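Local coordinates for dipeptidase (Streptococcus thermophilus, PDB 3PEB), which is probably a manganese-dependent hydrolase of the M24B peptidase family, represented here by its creatinase/prolidase-like N-terminal domain alone, at residues Q113-Q116 with T117-G121; F123-L126 with T127-I130. One frame throughout, in Å; residues are numbered along the deposited sequence.

Overall arrangement
Interactions 1 and 2 follow one another along the last part of the chain, their centres about 17 Å apart. Interaction 1 ends helix 109-118 of the beta-alpha-beta unit that runs from strand 96-102 to strand 122-125; interaction 2 carries the chain from strand 122-125, outermost in the sheet of this chain, into helix 127-133. Both are partly buried. Interaction 1 is mainly backbone chemistry, some carbonyls accepting from N-H groups and a hydroxyl, others binding a sodium ion, whereas interaction 2 joins a side-chain capping bond to apolar packing. They also touch: F123 packs its ring against L115 and Q116, tying the helix end to the edge strand.

Interaction 1: Q113-Q116 with T117-G121; sequences QGLQ and TVFEG. With NA (sodium ion), chain M.
T117 and F119 close the C-terminal end of helix 109-118 by turning their donors back onto the carbonyls of G114 and L115, where the beta-alpha-beta unit leaves its helix for strand 122-125. G114 O takes two bonds from one residue. The hydroxyl OG1 of T117 lies 2.6 Å from G114 O, in the carbonyl plane and on a lone pair, while T117 N reaches the same oxygen from above that plane. The chi1 of T117, 66°, sets OG1 between its own backbone N and carbonyl carbon, which turns the hydroxyl back toward the preceding turn. T117 N also has a weak bond to Q113 O. L115 O is likewise shared: V118 N comes in above the carbonyl plane at 3.0 Å, and F119 N meets L115 O nearly head-on at 2.9 Å with an N-H...O angle of 166°. Beyond this turn, V118 O accepts from K89 NZ.

Apolar contact is slight by comparison. The L115 and F119 side chains run side by side, CD2 of L115 against CE2 of F119 at 4.0 Å, and both reach I23 of the central strand 21-24. One face of the F119 ring receives V118 CG1, offset toward the rim.

The carbonyls of Q116 and F119 instead hold a sodium ion, with three waters completing its five ligands. E120 OE1 and G121 O each accept from one of these waters, so that the two residues form part of the second shell of the ion. Sodium lies 2.5 Å from Q116 O and 2.3 Å from F119 O.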
loop_
_atom_site.group_PDB
_atom_site.type_symbol
_atom_site.label_atom_id
_atom_site.label_comp_id
_atom_site.label_asym_id
_atom_site.label_seq_id
_atom_site.Cartn_x
_atom_site.Cartn_y
_atom_site.Cartn_z
ATOM N N GLN A 113 -12.815 3.037 -4.838
ATOM C CA GLN A 113 -14.075 2.844 -4.101
ATOM C C GLN A 113 -13.929 1.758 -3.014
ATOM O O GLN A 113 -14.372 1.955 -1.882
ATOM C CB GLN A 113 -15.264 2.592 -5.055
ATOM C CG GLN A 113 -15.598 3.864 -5.815
ATOM C CD GLN A 113 -16.957 3.863 -6.484
ATOM O OE1 GLN A 113 -17.516 4.944 -6.740
ATOM N NE2 GLN A 113 -17.502 2.679 -6.768
ATOM N N GLY A 114 -13.224 0.675 -3.333
ATOM C CA GLY A 114 -12.938 -0.381 -2.344
ATOM C C GLY A 114 -12.161 0.178 -1.163
ATOM O O GLY A 114 -12.537 -0.054 -0.010
ATOM N N LEU A 115 -11.104 0.937 -1.441
ATOM C CA LEU A 115 -10.264 1.536 -0.378
ATOM C C LEU A 115 -11.070 2.492 0.458
ATOM O O LEU A 115 -10.887 2.597 1.682
ATOM C CB LEU A 115 -9.040 2.251 -0.960
ATOM C CG LEU A 115 -7.971 1.322 -1.541
ATOM C CD1 LEU A 115 -6.933 2.176 -2.324
ATOM C CD2 LEU A 115 -7.334 0.448 -0.452
ATOM N N GLN A 116 -11.995 3.195 -0.185
ATOM C CA GLN A 116 -12.881 4.109 0.540
ATOM C C GLN A 116 -13.851 3.376 1.472
ATOM O O GLN A 116 -14.352 3.991 2.427
ATOM C CB GLN A 116 -13.675 5.025 -0.425
ATOM C CG GLN A 116 -12.860 6.178 -1.013
ATOM C CD GLN A 116 -13.692 6.980 -2.008
ATOM O OE1 GLN A 116 -13.924 6.545 -3.143
ATOM N NE2 GLN A 116 -14.184 8.119 -1.578
ATOM N N THR A 117 -14.116 2.088 1.244
ATOM C CA THR A 117 -14.942 1.348 2.200
ATOM C C THR A 117 -14.134 0.960 3.467
ATOM O O THR A 117 -14.725 0.673 4.504
ATOM C CB THR A 117 -15.593 0.079 1.634
ATOM O OG1 THR A 117 -14.588 -0.885 1.316
ATOM C CG2 THR A 117 -16.477 0.384 0.391
ATOM N N VAL A 118 -12.812 0.919 3.348
ATOM C CA VAL A 118 -11.915 0.529 4.446
ATOM C C VAL A 118 -11.470 1.767 5.243
ATOM O O VAL A 118 -11.515 1.785 6.476
ATOM C CB VAL A 118 -10.702 -0.228 3.884
ATOM C CG1 VAL A 118 -9.670 -0.589 4.991
ATOM C CG2 VAL A 118 -11.135 -1.515 3.151
ATOM N N PHE A 119 -11.017 2.796 4.532
ATOM C CA PHE A 119 -10.367 3.951 5.138
ATOM C C PHE A 119 -11.260 5.141 5.259
ATOM O O PHE A 119 -11.919 5.523 4.295
ATOM C CB PHE A 119 -9.121 4.341 4.341
ATOM C CG PHE A 119 -8.052 3.299 4.384
ATOM C CD1 PHE A 119 -7.181 3.216 5.470
ATOM C CD2 PHE A 119 -7.960 2.344 3.392
ATOM C CE1 PHE A 119 -6.227 2.242 5.517
ATOM C CE2 PHE A 119 -6.998 1.348 3.438
ATOM C CZ PHE A 119 -6.131 1.283 4.498
ATOM N N GLU A 120 -11.264 5.701 6.461
ATOM C CA GLU A 120 -11.908 6.963 6.754
ATOM C C GLU A 120 -10.824 8.025 6.638
ATOM O O GLU A 120 -9.870 8.060 7.462
ATOM C CB GLU A 120 -12.476 6.957 8.180
ATOM C CG GLU A 120 -13.205 8.249 8.591
ATOM C CD GLU A 120 -14.601 8.384 7.984
ATOM O OE1 GLU A 120 -15.058 7.468 7.250
ATOM O OE2 GLU A 120 -15.244 9.422 8.258
ATOM N N GLY A 121 -10.940 8.843 5.604
ATOM C CA GLY A 121 -10.080 9.998 5.425
ATOM C C GLY A 121 -10.075 10.513 4.001
ATOM O O GLY A 121 -10.749 9.967 3.119
HETATM NA NA NA M . -13.906 6.310 3.395
HETATM O O HOH W 1 -15.050 5.178 5.370
HETATM O O HOH W 2 -12.358 7.715 2.169
HETATM O O HOH W 3 -16.007 6.822 2.489
#

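Interaction 2: F123-L126 with T127-I130; sequences FENL and TPFI. With EDO (1,2-ethanediol), chain J.
N125 and T127 form the cap that starts helix 127-133 as the chain leaves the edge strand 122-125. Among the polar contacts, T127 N donates to N125 OD1 at 3.0 Å, with an N-H...O angle of 163°. The donor stands above the plane of the amide rather than on a lone pair. With CG anti to the backbone N (chi1 -168°), N125 swings its amide forward along the chain, bringing OD1 to the first turn of the helix. OD1 also accepts from F104 N, so this one oxygen links the helix start to the loop after strand 96-102. A main-chain bond of the helix runs from I130 N to L126 O, 3.1 Å. A water bridges strand and helix, donating to N125 O and accepting from F129 N at 2.9 Å. At the far end of the strand, F123 N donates almost straight to O1 of a 1,2-ethanediol, probably from the crystallisation liquor.

Packing contacts begin where the side chains of N125 and P128 cross at about a right angle, ND2 of N125 coming 3.6 Å from CD of P128. The apolar ones follow. L126 turns its side chain inward over A22 and V24 of strand 21-24. Its branch point meets the helix, L126 CG lying 4.0 Å from I130 CG1, and the two side chains cross obliquely. F129 stacks its ring on F13 of helix 6-16, while I130 touches I10 of that helix.

The chemistry thus divides by task: N125 OD1, which accepts from the backbone N-H groups of T127 and F104, and the bridging water satisfy backbone groups where the strand gives way to the helix, and L126 and I130 fasten the new helix to the sheet and to helix 6-16 through apolar packing.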
loop_
_atom_site.group_PDB
_atom_site.type_symbol
_atom_site.label_atom_id
_atom_site.label_comp_id
_atom_site.label_asym_id
_atom_site.label_seq_id
_atom_site.Cartn_x
_atom_site.Cartn_y
_atom_site.Cartn_z
ATOM N N PHE A 123 -8.187 11.490 0.493
ATOM C CA PHE A 123 -7.116 10.985 -0.328
ATOM C C PHE A 123 -6.462 12.098 -1.153
ATOM O O PHE A 123 -7.133 12.988 -1.706
ATOM C CB PHE A 123 -7.616 9.884 -1.259
ATOM C CG PHE A 123 -7.858 8.564 -0.581
ATOM C CD1 PHE A 123 -9.001 8.345 0.171
ATOM C CD2 PHE A 123 -6.971 7.523 -0.762
ATOM C CE1 PHE A 123 -9.229 7.102 0.771
ATOM C CE2 PHE A 123 -7.191 6.268 -0.166
ATOM C CZ PHE A 123 -8.310 6.071 0.605
ATOM N N GLU A 124 -5.147 12.000 -1.262
ATOM C CA GLU A 124 -4.315 12.908 -2.037
ATOM C C GLU A 124 -3.414 12.085 -2.933
ATOM O O GLU A 124 -3.207 10.906 -2.680
ATOM C CB GLU A 124 -3.447 13.782 -1.133
ATOM C CG GLU A 124 -4.222 14.756 -0.226
ATOM C CD GLU A 124 -4.906 15.891 -0.972
ATOM O OE1 GLU A 124 -4.617 16.107 -2.176
ATOM O OE2 GLU A 124 -5.745 16.579 -0.338
ATOM N N ASN A 125 -2.887 12.716 -3.979
ATOM C CA ASN A 125 -2.161 12.022 -5.047
ATOM C C ASN A 125 -0.641 11.889 -4.771
ATOM O O ASN A 125 0.053 12.876 -4.657
ATOM C CB ASN A 125 -2.345 12.777 -6.353
ATOM C CG ASN A 125 -1.892 12.000 -7.558
ATOM O OD1 ASN A 125 -1.553 10.813 -7.469
ATOM N ND2 ASN A 125 -1.950 12.659 -8.733
ATOM N N LEU A 126 -0.179 10.650 -4.684
ATOM C CA LEU A 126 1.225 10.270 -4.476
ATOM C C LEU A 126 2.012 10.165 -5.765
ATOM O O LEU A 126 3.249 10.125 -5.734
ATOM C CB LEU A 126 1.283 8.905 -3.797
ATOM C CG LEU A 126 2.632 8.428 -3.222
ATOM C CD1 LEU A 126 3.119 9.378 -2.109
ATOM C CD2 LEU A 126 2.449 7.004 -2.710
ATOM N N THR A 127 1.329 10.107 -6.913
ATOM C CA THR A 127 2.014 9.801 -8.156
ATOM C C THR A 127 3.132 10.797 -8.500
ATOM O O THR A 127 4.220 10.386 -8.930
ATOM C CB THR A 127 0.997 9.618 -9.346
ATOM O OG1 THR A 127 0.302 8.371 -9.196
ATOM C CG2 THR A 127 1.761 9.603 -10.682
ATOM N N PRO A 128 2.890 12.107 -8.324
ATOM C CA PRO A 128 3.955 13.062 -8.627
ATOM C C PRO A 128 5.237 12.827 -7.799
ATOM O O PRO A 128 6.345 12.857 -8.347
ATOM C CB PRO A 128 3.312 14.410 -8.301
ATOM C CG PRO A 128 1.841 14.191 -8.591
ATOM C CD PRO A 128 1.604 12.787 -8.066
ATOM N N PHE A 129 5.076 12.526 -6.516
ATOM C CA PHE A 129 6.224 12.217 -5.688
ATOM C C PHE A 129 6.961 10.960 -6.162
ATOM O O PHE A 129 8.218 10.957 -6.216
ATOM C CB PHE A 129 5.853 12.113 -4.228
ATOM C CG PHE A 129 7.057 11.923 -3.338
ATOM C CD1 PHE A 129 8.001 12.930 -3.236
ATOM C CD2 PHE A 129 7.278 10.728 -2.669
ATOM C CE1 PHE A 129 9.151 12.765 -2.442
ATOM C CE2 PHE A 129 8.433 10.566 -1.868
ATOM C CZ PHE A 129 9.346 11.580 -1.770
ATOM N N ILE A 130 6.217 9.919 -6.553
ATOM C CA ILE A 130 6.860 8.707 -7.047
ATOM C C ILE A 130 7.720 9.028 -8.284
ATOM O O ILE A 130 8.867 8.582 -8.364
ATOM C CB ILE A 130 5.866 7.558 -7.325
ATOM C CG1 ILE A 130 5.133 7.121 -6.042
ATOM C CG2 ILE A 130 6.571 6.361 -7.993
ATOM C CD1 ILE A 130 6.004 6.799 -4.855
HETATM C C1 EDO J . -11.890 12.085 -1.539
HETATM O O1 EDO J . -10.730 11.874 -0.732
HETATM C C2 EDO J . -13.076 11.436 -0.836
HETATM O O2 EDO J . -12.637 10.751 0.353
HETATM O O HOH W 4 2.751 13.374 -4.912
#